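Local coordinates for protein nicotinate-nucleotide--dimethylbenzimidazole phosphoribosyltransferase (Thermus thermophilus HB8, PDB 1WX1) that probably catalyses the transfer of phosphoribose from nicotinate mononucleotide to 5,6-dimethylbenzimidazole, giving alpha-ribazole 5'-phosphate for cobalamin biosynthesis, at residues A[237-251]-A[264-278]. Numbering follows the deposited sequence.
Sequences YLEGYEAGLPLVLDG and MAPGLRDHLFAGHLS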
loop_
_atom_site.group_PDB
_atom_site.type_symbol
_atom_site.label_atom_id
_atom_site.label_comp_id
_atom_site.label_asym_id
_atom_site.label_seq_id
_atom_site.Cartn_x
_atom_site.Cartn_y
_atom_site.Cartn_z
ATOM N N TYR A 237 2.033 11.160 19.710
ATOM C CA TYR A 237 2.767 9.897 19.718
ATOM C C TYR A 237 3.148 9.425 21.123
ATOM O O TYR A 237 3.119 8.227 21.402
ATOM C CB TYR A 237 4.011 9.998 18.821
ATOM C CG TYR A 237 3.687 9.958 17.333
ATOM C CD1 TYR A 237 4.115 10.974 16.479
ATOM C CD2 TYR A 237 2.949 8.909 16.787
ATOM C CE1 TYR A 237 3.813 10.949 15.120
ATOM C CE2 TYR A 237 2.641 8.874 15.422
ATOM C CZ TYR A 237 3.077 9.901 14.598
ATOM O OH TYR A 237 2.749 9.896 13.262
ATOM N N LEU A 238 3.494 10.353 22.008
ATOM C CA LEU A 238 3.849 9.985 23.378
ATOM C C LEU A 238 2.657 9.327 24.068
ATOM O O LEU A 238 2.809 8.351 24.809
ATOM C CB LEU A 238 4.285 11.223 24.170
ATOM C CG LEU A 238 5.655 11.816 23.825
ATOM C CD1 LEU A 238 5.867 13.109 24.602
ATOM C CD2 LEU A 238 6.748 10.796 24.150
ATOM N N GLU A 239 1.467 9.864 23.815
ATOM C CA GLU A 239 0.243 9.338 24.411
ATOM C C GLU A 239 -0.095 7.971 23.816
ATOM O O GLU A 239 -0.499 7.049 24.539
ATOM C CB GLU A 239 -0.917 10.311 24.168
ATOM C CG GLU A 239 -2.224 9.941 24.879
ATOM C CD GLU A 239 -2.133 10.059 26.394
ATOM O OE1 GLU A 239 -1.289 10.835 26.888
ATOM O OE2 GLU A 239 -2.922 9.388 27.096
ATOM N N GLY A 240 0.056 7.848 22.498
ATOM C CA GLY A 240 -0.221 6.579 21.843
ATOM C C GLY A 240 0.767 5.529 22.327
ATOM O O GLY A 240 0.408 4.373 22.551
ATOM N N TYR A 241 2.020 5.942 22.484
ATOM C CA TYR A 241 3.085 5.059 22.957
ATOM C C TYR A 241 2.734 4.483 24.330
ATOM O O TYR A 241 2.802 3.271 24.553
ATOM C CB TYR A 241 4.396 5.848 23.039
ATOM C CG TYR A 241 5.525 5.153 23.771
ATOM C CD1 TYR A 241 5.946 3.877 23.399
ATOM C CD2 TYR A 241 6.194 5.791 24.814
ATOM C CE1 TYR A 241 7.011 3.252 24.054
ATOM C CE2 TYR A 241 7.259 5.177 25.473
ATOM C CZ TYR A 241 7.663 3.911 25.087
ATOM O OH TYR A 241 8.722 3.312 25.730
ATOM N N GLU A 242 2.349 5.363 25.245
ATOM C CA GLU A 242 1.993 4.948 26.594
ATOM C C GLU A 242 0.732 4.085 26.630
ATOM O O GLU A 242 0.570 3.257 27.524
ATOM C CB GLU A 242 1.850 6.184 27.478
ATOM C CG GLU A 242 3.201 6.752 27.892
ATOM C CD GLU A 242 3.140 8.222 28.269
ATOM O OE1 GLU A 242 2.096 8.675 28.779
ATOM O OE2 GLU A 242 4.143 8.931 28.068
ATOM N N ALA A 243 -0.144 4.265 25.647
ATOM C CA ALA A 243 -1.369 3.477 25.562
ATOM C C ALA A 243 -1.074 2.099 24.954
ATOM O O ALA A 243 -1.963 1.249 24.874
ATOM C CB ALA A 243 -2.411 4.208 24.716
ATOM N N GLY A 244 0.166 1.898 24.509
ATOM C CA GLY A 244 0.575 0.625 23.931
ATOM C C GLY A 244 0.091 0.341 22.517
ATOM O O GLY A 244 0.028 -0.813 22.098
ATOM N N LEU A 245 -0.229 1.389 21.767
ATOM C CA LEU A 245 -0.729 1.220 20.406
ATOM C C LEU A 245 0.319 1.301 19.309
ATOM O O LEU A 245 1.383 1.893 19.492
ATOM C CB LEU A 245 -1.779 2.288 20.090
ATOM C CG LEU A 245 -3.094 2.348 20.856
ATOM C CD1 LEU A 245 -3.976 3.409 20.209
ATOM C CD2 LEU A 245 -3.784 0.997 20.813
ATOM N N PRO A 246 0.028 0.688 18.150
ATOM C CA PRO A 246 0.979 0.749 17.038
ATOM C C PRO A 246 0.836 2.203 16.583
ATOM O O PRO A 246 -0.283 2.722 16.531
ATOM C CB PRO A 246 0.386 -0.205 16.002
ATOM C CG PRO A 246 -0.519 -1.105 16.799
ATOM C CD PRO A 246 -1.111 -0.187 17.826
ATOM N N LEU A 247 1.945 2.856 16.262
ATOM C CA LEU A 247 1.910 4.251 15.828
ATOM C C LEU A 247 2.387 4.348 14.385
ATOM O O LEU A 247 3.411 3.769 14.031
ATOM C CB LEU A 247 2.814 5.092 16.735
ATOM C CG LEU A 247 2.576 4.863 18.232
ATOM C CD1 LEU A 247 3.618 5.624 19.039
ATOM C CD2 LEU A 247 1.167 5.303 18.608
ATOM N N VAL A 248 1.657 5.093 13.559
ATOM C CA VAL A 248 2.011 5.222 12.151
ATOM C C VAL A 248 2.491 6.624 11.781
ATOM O O VAL A 248 1.830 7.626 12.074
ATOM C CB VAL A 248 0.810 4.859 11.249
ATOM C CG1 VAL A 248 1.262 4.752 9.799
ATOM C CG2 VAL A 248 0.182 3.552 11.722
ATOM N N LEU A 249 3.648 6.680 11.134
ATOM C CA LEU A 249 4.244 7.943 10.708
ATOM C C LEU A 249 3.715 8.378 9.355
ATOM O O LEU A 249 3.425 7.543 8.494
ATOM C CB LEU A 249 5.768 7.807 10.586
ATOM C CG LEU A 249 6.578 7.508 11.845
ATOM C CD1 LEU A 249 8.045 7.328 11.460
ATOM C CD2 LEU A 249 6.413 8.647 12.846
ATOM N N ASP A 250 3.587 9.689 9.180
ATOM C CA ASP A 250 3.157 10.244 7.911
ATOM C C ASP A 250 4.399 10.827 7.231
ATOM O O ASP A 250 5.428 10.151 7.131
ATOM C CB ASP A 250 2.092 11.333 8.107
ATOM C CG ASP A 250 1.523 11.827 6.785
ATOM O OD1 ASP A 250 1.294 10.977 5.902
ATOM O OD2 ASP A 250 1.301 13.051 6.626
ATOM N N GLY A 251 4.315 12.083 6.805
ATOM C CA GLY A 251 5.428 12.709 6.109
ATOM C C GLY A 251 6.506 13.394 6.925
ATOM O O GLY A 251 6.690 13.109 8.103
ATOM N N MET A 264 12.442 12.383 23.671
ATOM C CA MET A 264 11.905 12.473 25.023
ATOM C C MET A 264 11.647 11.077 25.599
ATOM O O MET A 264 11.681 10.886 26.813
ATOM C CB MET A 264 10.594 13.267 25.019
ATOM C CG MET A 264 10.744 14.742 24.670
ATOM S SD MET A 264 9.139 15.532 24.381
ATOM C CE MET A 264 8.524 15.640 26.040
ATOM N N ALA A 265 11.385 10.110 24.722
ATOM C CA ALA A 265 11.096 8.735 25.132
ATOM C C ALA A 265 11.747 7.740 24.177
ATOM O O ALA A 265 11.136 7.320 23.196
ATOM C CB ALA A 265 9.586 8.515 25.164
ATOM N N PRO A 266 12.995 7.335 24.467
ATOM C CA PRO A 266 13.779 6.391 23.661
ATOM C C PRO A 266 13.048 5.126 23.199
ATOM O O PRO A 266 13.204 4.698 22.052
ATOM C CB PRO A 266 14.962 6.069 24.572
ATOM C CG PRO A 266 15.157 7.344 25.313
ATOM C CD PRO A 266 13.740 7.725 25.677
ATOM N N GLY A 267 12.258 4.530 24.084
ATOM C CA GLY A 267 11.549 3.310 23.732
ATOM C C GLY A 267 10.389 3.454 22.756
ATOM O O GLY A 267 9.876 2.458 22.240
ATOM N N LEU A 268 9.987 4.690 22.484
ATOM C CA LEU A 268 8.868 4.952 21.589
ATOM C C LEU A 268 9.112 4.464 20.166
ATOM O O LEU A 268 8.172 4.133 19.438
ATOM C CB LEU A 268 8.564 6.452 21.593
ATOM C CG LEU A 268 7.407 6.956 20.731
ATOM C CD1 LEU A 268 6.704 8.093 21.467
ATOM C CD2 LEU A 268 7.935 7.410 19.372
ATOM N N ARG A 269 10.383 4.401 19.783
ATOM C CA ARG A 269 10.761 3.974 18.448
ATOM C C ARG A 269 10.241 2.580 18.099
ATOM O O ARG A 269 9.918 2.312 16.948
ATOM C CB ARG A 269 12.277 3.991 18.313
ATOM C CG ARG A 269 12.784 3.718 16.905
ATOM C CD ARG A 269 14.301 3.581 16.948
ATOM N NE ARG A 269 14.722 2.195 17.130
ATOM C CZ ARG A 269 14.383 1.205 16.301
ATOM N NH1 ARG A 269 13.618 1.450 15.234
ATOM N NH2 ARG A 269 14.790 -0.033 16.542
ATOM N N ASP A 270 10.162 1.693 19.091
ATOM C CA ASP A 270 9.685 0.322 18.872
ATOM C C ASP A 270 8.206 0.242 18.502
ATOM O O ASP A 270 7.742 -0.786 18.010
ATOM C CB ASP A 270 9.932 -0.536 20.117
ATOM C CG ASP A 270 11.394 -0.624 20.474
ATOM O OD1 ASP A 270 12.212 -0.854 19.558
ATOM O OD2 ASP A 270 11.721 -0.464 21.669
ATOM N N HIS A 271 7.473 1.325 18.729
ATOM C CA HIS A 271 6.046 1.360 18.414
ATOM C C HIS A 271 5.744 2.039 17.084
ATOM O O HIS A 271 4.590 2.069 16.648
ATOM C CB HIS A 271 5.277 2.101 19.511
ATOM C CG HIS A 271 5.103 1.315 20.770
ATOM N ND1 HIS A 271 3.862 0.981 21.272
ATOM C CD2 HIS A 271 6.008 0.809 21.642
ATOM C CE1 HIS A 271 4.011 0.305 22.397
ATOM N NE2 HIS A 271 5.306 0.188 22.644
ATOM N N LEU A 272 6.778 2.587 16.448
ATOM C CA LEU A 272 6.616 3.302 15.184
ATOM C C LEU A 272 6.681 2.465 13.915
ATOM O O LEU A 272 7.502 1.554 13.785
ATOM C CB LEU A 272 7.667 4.414 15.060
ATOM C CG LEU A 272 7.677 5.572 16.059
ATOM C CD1 LEU A 272 8.811 6.539 15.702
ATOM C CD2 LEU A 272 6.333 6.284 16.035
ATOM N N PHE A 273 5.808 2.809 12.973
ATOM C CA PHE A 273 5.743 2.169 11.670
ATOM C C PHE A 273 5.741 3.304 10.652
ATOM O O PHE A 273 4.925 4.230 10.749
ATOM C CB PHE A 273 4.460 1.348 11.542
ATOM C CG PHE A 273 4.437 0.132 12.425
ATOM C CD1 PHE A 273 4.897 -1.095 11.951
ATOM C CD2 PHE A 273 4.007 0.226 13.744
ATOM C CE1 PHE A 273 4.927 -2.217 12.784
ATOM C CE2 PHE A 273 4.034 -0.886 14.588
ATOM C CZ PHE A 273 4.498 -2.111 14.105
ATOM N N ALA A 274 6.650 3.251 9.686
ATOM C CA ALA A 274 6.711 4.298 8.676
ATOM C C ALA A 274 5.673 4.027 7.596
ATOM O O ALA A 274 5.812 3.086 6.805
ATOM C CB ALA A 274 8.111 4.372 8.067
ATOM N N GLY A 275 4.628 4.851 7.572
ATOM C CA GLY A 275 3.571 4.683 6.590
ATOM C C GLY A 275 4.045 4.777 5.151
ATOM O O GLY A 275 3.720 3.924 4.325
ATOM N N HIS A 276 4.814 5.813 4.836
ATOM C CA HIS A 276 5.311 5.979 3.476
ATOM C C HIS A 276 6.579 6.812 3.436
ATOM O O HIS A 276 7.092 7.247 4.468
ATOM C CB HIS A 276 4.256 6.659 2.597
ATOM C CG HIS A 276 4.079 8.117 2.885
ATOM N ND1 HIS A 276 3.970 9.062 1.891
ATOM C CD2 HIS A 276 3.988 8.791 4.059
ATOM C CE1 HIS A 276 3.822 10.260 2.437
ATOM N NE2 HIS A 276 3.829 10.120 3.749
ATOM N N LEU A 277 7.082 7.018 2.226
ATOM C CA LEU A 277 8.270 7.832 2.016
ATOM C C LEU A 277 7.812 9.041 1.213
ATOM O O LEU A 277 7.389 8.911 0.062
ATOM C CB LEU A 277 9.340 7.063 1.231
ATOM C CG LEU A 277 10.611 7.878 0.941
ATOM C CD1 LEU A 277 11.263 8.312 2.248
ATOM C CD2 LEU A 277 11.578 7.050 0.106
ATOM N N SER A 278 7.874 10.210 1.840
ATOM C CA SER A 278 7.473 11.455 1.205
ATOM C C SER A 278 8.497 11.861 0.158
ATOM O O SER A 278 9.624 11.373 0.169
ATOM C CB SER A 278 7.364 12.568 2.254
ATOM O OG SER A 278 7.138 13.824 1.642
HETATM O O HOH W 1 11.168 5.434 26.972
HETATM O O HOH W 2 6.341 7.391 7.178
HETATM O O HOH W 3 2.917 13.076 4.252
#
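Y241, on the last turn of helix 228-242, lies against the 3-10 segment 266-271. A chi1 of 168° turns CG away from the backbone N and lays the ring over L268. Followed outward, CB meets L268 CD1 at 3.6 Å. The ring then takes L268 CA over one face, 3.7 Å from the Y241 ring centroid, a CH-pi contact. CD1 and CE1 form the edge directed at the H271 face; the Y241 and H271 centroids are 5.0 Å apart with planes at 90°, a T-shaped pair. CE2 approaches A265 CB, and OH ends beside G267, weakly bonded to a water that accepts from G267 N. With an alanine here, the H271 face would probably lose its aromatic edge and a gap would open above L268. H271 ND1 donates to L245 O at 3.2 Å; the oxygen lies in the imidazole plane, which helps fix the ring's rotation. Strands 247-249 and 272-274, connected by helix 252-264 in a beta-alpha-beta unit, pair in parallel: L247 N bonds to H271 O (2.8 Å), F273 N to L247 O, and L249 N to F273 O (2.8 Å, 173° at the hydrogen). Beyond them D250, its carboxylate hydrogen-bonded to G305 N and A308 N, lies about 6 Å, side chain to side chain, from E304, the predicted proton acceptor. Apolar and aromatic contacts, with one imidazole-to-carbonyl bond, thus seat the helix end and following turn, while backbone bonds set the strand register leading toward the probable active site.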